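Local structure of TRAS1 ORF2p (Bombyx mori, 1WDU) at residues Ala25-Gln28 / Leu32-Ala35; Ile185-Asp190 / Asp221-Asp226. The protein supplies the N-terminal endonuclease domain of a telomere-specific non-LTR retrotransposon, which probably cuts chromosomal DNA so that the element can insert. The protein carries 1 engineered substitution. All coordinates share one frame; numbering follows the deposited sequence.

Contact 1: Ala25-Gln28 / Leu32-Ala35; sequences ANLQ and LATA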
loop_
_atom_site.group_PDB
_atom_site.type_symbol
_atom_site.label_atom_id
_atom_site.label_comp_id
_atom_site.label_asym_id
_atom_site.label_seq_id
_atom_site.Cartn_x
_atom_site.Cartn_y
_atom_site.Cartn_z
ATOM N N ALA A 25 -0.905 -1.627 -5.782
ATOM C CA ALA A 25 -1.886 -2.371 -6.563
ATOM C C ALA A 25 -2.358 -3.681 -5.958
ATOM O O ALA A 25 -1.581 -4.434 -5.364
ATOM C CB ALA A 25 -1.331 -2.639 -7.964
ATOM N N ASN A 26 -3.651 -3.933 -6.127
ATOM C CA ASN A 26 -4.282 -5.155 -5.671
ATOM C C ASN A 26 -4.396 -6.005 -6.929
ATOM O O ASN A 26 -5.220 -5.742 -7.797
ATOM C CB ASN A 26 -5.677 -4.879 -5.106
ATOM C CG ASN A 26 -6.396 -6.157 -4.693
ATOM O OD1 ASN A 26 -6.057 -7.246 -5.161
ATOM N ND2 ASN A 26 -7.394 -6.030 -3.824
ATOM N N LEU A 27 -3.548 -7.019 -7.013
ATOM C CA LEU A 27 -3.477 -7.926 -8.148
ATOM C C LEU A 27 -4.579 -8.968 -8.242
ATOM O O LEU A 27 -4.770 -9.582 -9.299
ATOM C CB LEU A 27 -2.125 -8.630 -8.120
ATOM C CG LEU A 27 -0.916 -7.856 -8.653
ATOM C CD1 LEU A 27 -1.176 -6.361 -8.644
ATOM C CD2 LEU A 27 0.310 -8.225 -7.820
ATOM N N GLN A 28 -5.289 -9.174 -7.137
ATOM C CA GLN A 28 -6.376 -10.150 -7.073
ATOM C C GLN A 28 -5.981 -11.590 -7.412
ATOM O O GLN A 28 -6.795 -12.357 -7.917
ATOM C CB GLN A 28 -7.536 -9.708 -7.970
ATOM C CG GLN A 28 -8.350 -8.570 -7.368
ATOM C CD GLN A 28 -9.676 -8.342 -8.073
ATOM O OE1 GLN A 28 -10.567 -7.678 -7.535
ATOM N NE2 GLN A 28 -9.812 -8.879 -9.282
ATOM N N LEU A 32 -1.571 -12.946 -14.526
ATOM C CA LEU A 32 -1.375 -11.926 -15.546
ATOM C C LEU A 32 -1.127 -10.542 -14.947
ATOM O O LEU A 32 -0.255 -9.791 -15.412
ATOM C CB LEU A 32 -2.603 -11.874 -16.466
ATOM C CG LEU A 32 -3.983 -11.971 -15.793
ATOM C CD1 LEU A 32 -5.049 -11.463 -16.754
ATOM C CD2 LEU A 32 -4.280 -13.423 -15.372
ATOM N N ALA A 33 -1.902 -10.211 -13.917
ATOM C CA ALA A 33 -1.788 -8.923 -13.251
ATOM C C ALA A 33 -0.393 -8.725 -12.670
ATOM O O ALA A 33 0.160 -7.627 -12.746
ATOM C CB ALA A 33 -2.845 -8.805 -12.143
ATOM N N THR A 34 0.186 -9.778 -12.103
ATOM C CA THR A 34 1.518 -9.642 -11.522
ATOM C C THR A 34 2.574 -9.496 -12.615
ATOM O O THR A 34 3.656 -8.965 -12.375
ATOM C CB THR A 34 1.882 -10.832 -10.590
ATOM O OG1 THR A 34 2.746 -11.738 -11.281
ATOM C CG2 THR A 34 0.623 -11.558 -10.118
ATOM N N ALA A 35 2.250 -9.962 -13.819
ATOM C CA ALA A 35 3.159 -9.837 -14.952
ATOM C C ALA A 35 3.105 -8.362 -15.352
ATOM O O ALA A 35 4.133 -7.718 -15.570
ATOM C CB ALA A 35 2.688 -10.718 -16.102
#
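Leu-27, in the turn that follows strand 20-26, faces the first part of helix 31-44, and its CA comes within 5.5 Å of the CA of Ala-33. This is the first corner of a beta-alpha-beta unit in the four-layered alpha/beta sandwich. The chain leaves strand 20-26, turns into the helix and returns in strand 48-52, parallel to the first strand. Leu-27 and Ala-33 point their side chains at each other, and their CB atoms meet at 4.1 Å. The Ala-33 methyl also sits close to the backbone carbonyl of Leu-27, with CB 3.5 Å from O. The branch of Leu-27 then goes on past Ala-33. CG lies anti to the carbonyl carbon (chi1 -80°), which swings the isobutyl group along the helix to the next residue. There CD2 approaches Thr-34 CG2 at 4.1 Å, and the two side chains cross at about a right angle. Thr-34 offers its methyl here and keeps OG1 turned from the leucine. Leu-27 also touches Ile-51 of strand 48-52, so it lies between helix and sheet. With an alanine here, the CD2 contact with Thr-34 would be lost and a gap would probably open between the helix and Ile-51. Asn-26, at the end of the strand, lies near Glu-53, Asp-154 and His-234. This grouping is consistent with the active-site cluster of DNase I-like endonucleases. Its ND2 makes a weak hydrogen bond to Asp-154. Its other amide atom fixes the turn: Asn-26 OD1 accepts from the backbone N of Gln-28 at 2.9 Å, an Asx turn with a bent N-H...O angle of 135° and the donor tilted 15° from the carbonyl plane.

Contact 2: Ile185-Asp190 / Asp221-Asp226; sequences ILNEGD and DGWRVD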
loop_
_atom_site.group_PDB
_atom_site.type_symbol
_atom_site.label_atom_id
_atom_site.label_comp_id
_atom_site.label_asym_id
_atom_site.label_seq_id
_atom_site.Cartn_x
_atom_site.Cartn_y
_atom_site.Cartn_z
ATOM N N ILE A 185 -4.245 11.317 4.806
ATOM C CA ILE A 185 -4.609 10.717 3.536
ATOM C C ILE A 185 -3.848 11.323 2.372
ATOM O O ILE A 185 -3.684 12.540 2.282
ATOM C CB ILE A 185 -6.116 10.872 3.281
ATOM C CG1 ILE A 185 -6.892 10.151 4.387
ATOM C CG2 ILE A 185 -6.481 10.288 1.919
ATOM C CD1 ILE A 185 -8.371 10.455 4.399
ATOM N N LEU A 186 -3.381 10.454 1.484
ATOM C CA LEU A 186 -2.633 10.870 0.307
ATOM C C LEU A 186 -3.515 10.837 -0.938
ATOM O O LEU A 186 -3.243 11.531 -1.913
ATOM C CB LEU A 186 -1.411 9.959 0.116
ATOM C CG LEU A 186 -0.244 10.265 1.064
ATOM C CD1 LEU A 186 0.766 9.120 1.092
ATOM C CD2 LEU A 186 0.416 11.570 0.610
ATOM N N ASN A 187 -4.573 10.037 -0.900
ATOM C CA ASN A 187 -5.478 9.930 -2.040
ATOM C C ASN A 187 -5.928 11.281 -2.577
ATOM O O ASN A 187 -5.907 12.289 -1.870
ATOM C CB ASN A 187 -6.713 9.117 -1.664
ATOM C CG ASN A 187 -6.431 7.638 -1.597
ATOM O OD1 ASN A 187 -5.500 7.199 -0.917
ATOM N ND2 ASN A 187 -7.240 6.855 -2.300
ATOM N N GLU A 188 -6.336 11.282 -3.841
ATOM C CA GLU A 188 -6.812 12.483 -4.507
ATOM C C GLU A 188 -7.637 12.111 -5.731
ATOM O O GLU A 188 -7.499 11.014 -6.277
ATOM C CB GLU A 188 -5.627 13.372 -4.905
ATOM C CG GLU A 188 -5.305 14.434 -3.858
ATOM C CD GLU A 188 -3.946 15.071 -4.042
ATOM O OE1 GLU A 188 -3.674 15.601 -5.143
ATOM O OE2 GLU A 188 -3.151 15.043 -3.076
ATOM N N GLY A 189 -8.513 13.017 -6.147
ATOM C CA GLY A 189 -9.341 12.749 -7.308
ATOM C C GLY A 189 -10.519 11.849 -6.998
ATOM O O GLY A 189 -10.855 11.622 -5.827
ATOM N N ASP A 190 -11.146 11.329 -8.050
ATOM C CA ASP A 190 -12.304 10.459 -7.900
ATOM C C ASP A 190 -12.244 9.276 -8.859
ATOM O O ASP A 190 -13.243 8.590 -9.073
ATOM C CB ASP A 190 -13.597 11.251 -8.141
ATOM C CG ASP A 190 -13.721 11.757 -9.578
ATOM O OD1 ASP A 190 -14.731 12.429 -9.888
ATOM O OD2 ASP A 190 -12.814 11.484 -10.397
ATOM N N ASP A 221 4.778 13.185 -3.611
ATOM C CA ASP A 221 4.013 13.920 -4.611
ATOM C C ASP A 221 3.683 13.047 -5.818
ATOM O O ASP A 221 4.194 11.934 -5.950
ATOM C CB ASP A 221 4.776 15.182 -5.052
ATOM C CG ASP A 221 6.027 14.875 -5.865
ATOM O OD1 ASP A 221 5.899 14.468 -7.038
ATOM O OD2 ASP A 221 7.146 15.048 -5.331
ATOM N N GLY A 222 2.807 13.550 -6.682
ATOM C CA GLY A 222 2.435 12.813 -7.870
ATOM C C GLY A 222 1.462 11.673 -7.660
ATOM O O GLY A 222 1.322 10.816 -8.536
ATOM N N TRP A 223 0.774 11.653 -6.519
ATOM C CA TRP A 223 -0.187 10.585 -6.242
ATOM C C TRP A 223 -1.267 10.591 -7.303
ATOM O O TRP A 223 -1.985 11.573 -7.466
ATOM C CB TRP A 223 -0.850 10.762 -4.869
ATOM C CG TRP A 223 -1.540 9.504 -4.395
ATOM C CD1 TRP A 223 -1.038 8.575 -3.527
ATOM C CD2 TRP A 223 -2.823 9.007 -4.814
ATOM N NE1 TRP A 223 -1.924 7.535 -3.379
ATOM C CE2 TRP A 223 -3.027 7.772 -4.156
ATOM C CE3 TRP A 223 -3.817 9.485 -5.680
ATOM C CZ2 TRP A 223 -4.192 7.002 -4.339
ATOM C CZ3 TRP A 223 -4.977 8.720 -5.864
ATOM C CH2 TRP A 223 -5.152 7.490 -5.192
ATOM N N ARG A 224 -1.390 9.487 -8.021
ATOM C CA ARG A 224 -2.396 9.384 -9.061
ATOM C C ARG A 224 -2.770 7.929 -9.255
ATOM O O ARG A 224 -2.071 7.029 -8.786
ATOM C CB ARG A 224 -1.875 9.968 -10.387
ATOM C CG ARG A 224 -0.506 9.456 -10.803
ATOM C CD ARG A 224 -0.206 9.688 -12.284
ATOM N NE ARG A 224 1.118 9.177 -12.651
ATOM C CZ ARG A 224 1.517 8.920 -13.898
ATOM N NH1 ARG A 224 0.699 9.121 -14.927
ATOM N NH2 ARG A 224 2.740 8.449 -14.119
ATOM N N VAL A 225 -3.880 7.713 -9.951
ATOM C CA VAL A 225 -4.373 6.374 -10.230
ATOM C C VAL A 225 -4.144 6.011 -11.690
ATOM O O VAL A 225 -4.686 6.656 -12.586
ATOM C CB VAL A 225 -5.894 6.263 -9.951
ATOM C CG1 VAL A 225 -6.390 4.871 -10.316
ATOM C CG2 VAL A 225 -6.186 6.566 -8.497
ATOM N N ASP A 226 -3.332 4.988 -11.932
ATOM C CA ASP A 226 -3.092 4.538 -13.296
ATOM C C ASP A 226 -4.398 3.951 -13.796
ATOM O O ASP A 226 -4.816 2.883 -13.344
ATOM C CB ASP A 226 -2.020 3.457 -13.334
ATOM C CG ASP A 226 -0.629 4.024 -13.416
ATOM O OD1 ASP A 226 -0.289 4.890 -12.582
ATOM O OD2 ASP A 226 0.123 3.597 -14.318
#
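Trp-223 lays one face of its indole over the backbone of Leu-186 and Asn-187. The CA of Asn-187 stands 3.7 Å from the centroid of the six-membered ring and only 3° off the ring normal, a CH-pi contact over the face. On the same face, Leu-186 O lies 3.6 Å from Trp-223 CG, displaced toward the rim. Leu-186 CB adds an apolar touch at 3.9 Å to Trp-223 CD1. At the far end of the indole, Glu-188 O comes obliquely to CZ3 of Trp-223 at 3.4 Å. Trp-223 CG is anti to the backbone N (chi1 -164°), which carries the ring from strand 220-225 across to the 185-190 loop. The amide of Asn-187 lies over the CZ2-CH2 rim on that same face, its CG 3.6 Å from Trp-223 CZ2 and its plane turned 34° from the ring. Its polar atoms are engaged on strand 204-212: OD1 accepts from Thr-210 N and ND2 donates to Asp-208 O. Trp-223 NE1 makes a weak hydrogen bond to Thr-210 OG1. The indole thus spans from an edge strand of one sheet of the sandwich to the loop beside the other. The two segments meet through van der Waals and CH-pi contact, while the two hydrogen bonds to strand 204-212 probably fix how the amide is turned, and the weak one from NE1 adds a lesser restraint on the indole.

How the contacts relate
Contact 1 is buried and local, with three residues between its segments. Contact 2 is partly buried and joins segments 31 residues apart at their closest ends. Both reach the same six-stranded sheet: contact 1 through strand 20-26, inside it, and contact 2 through strand 220-225, at one border. Strand 237-241 lies between these two. Their centres are 19 Å apart, and their nearest atoms, about 8 Å apart, do not touch. Contact 1 is mostly aliphatic: a leucine from the turn after the strand meets two small helix residues. Contact 2 relies on one large aromatic ring against loop backbone, and it links the two sheets.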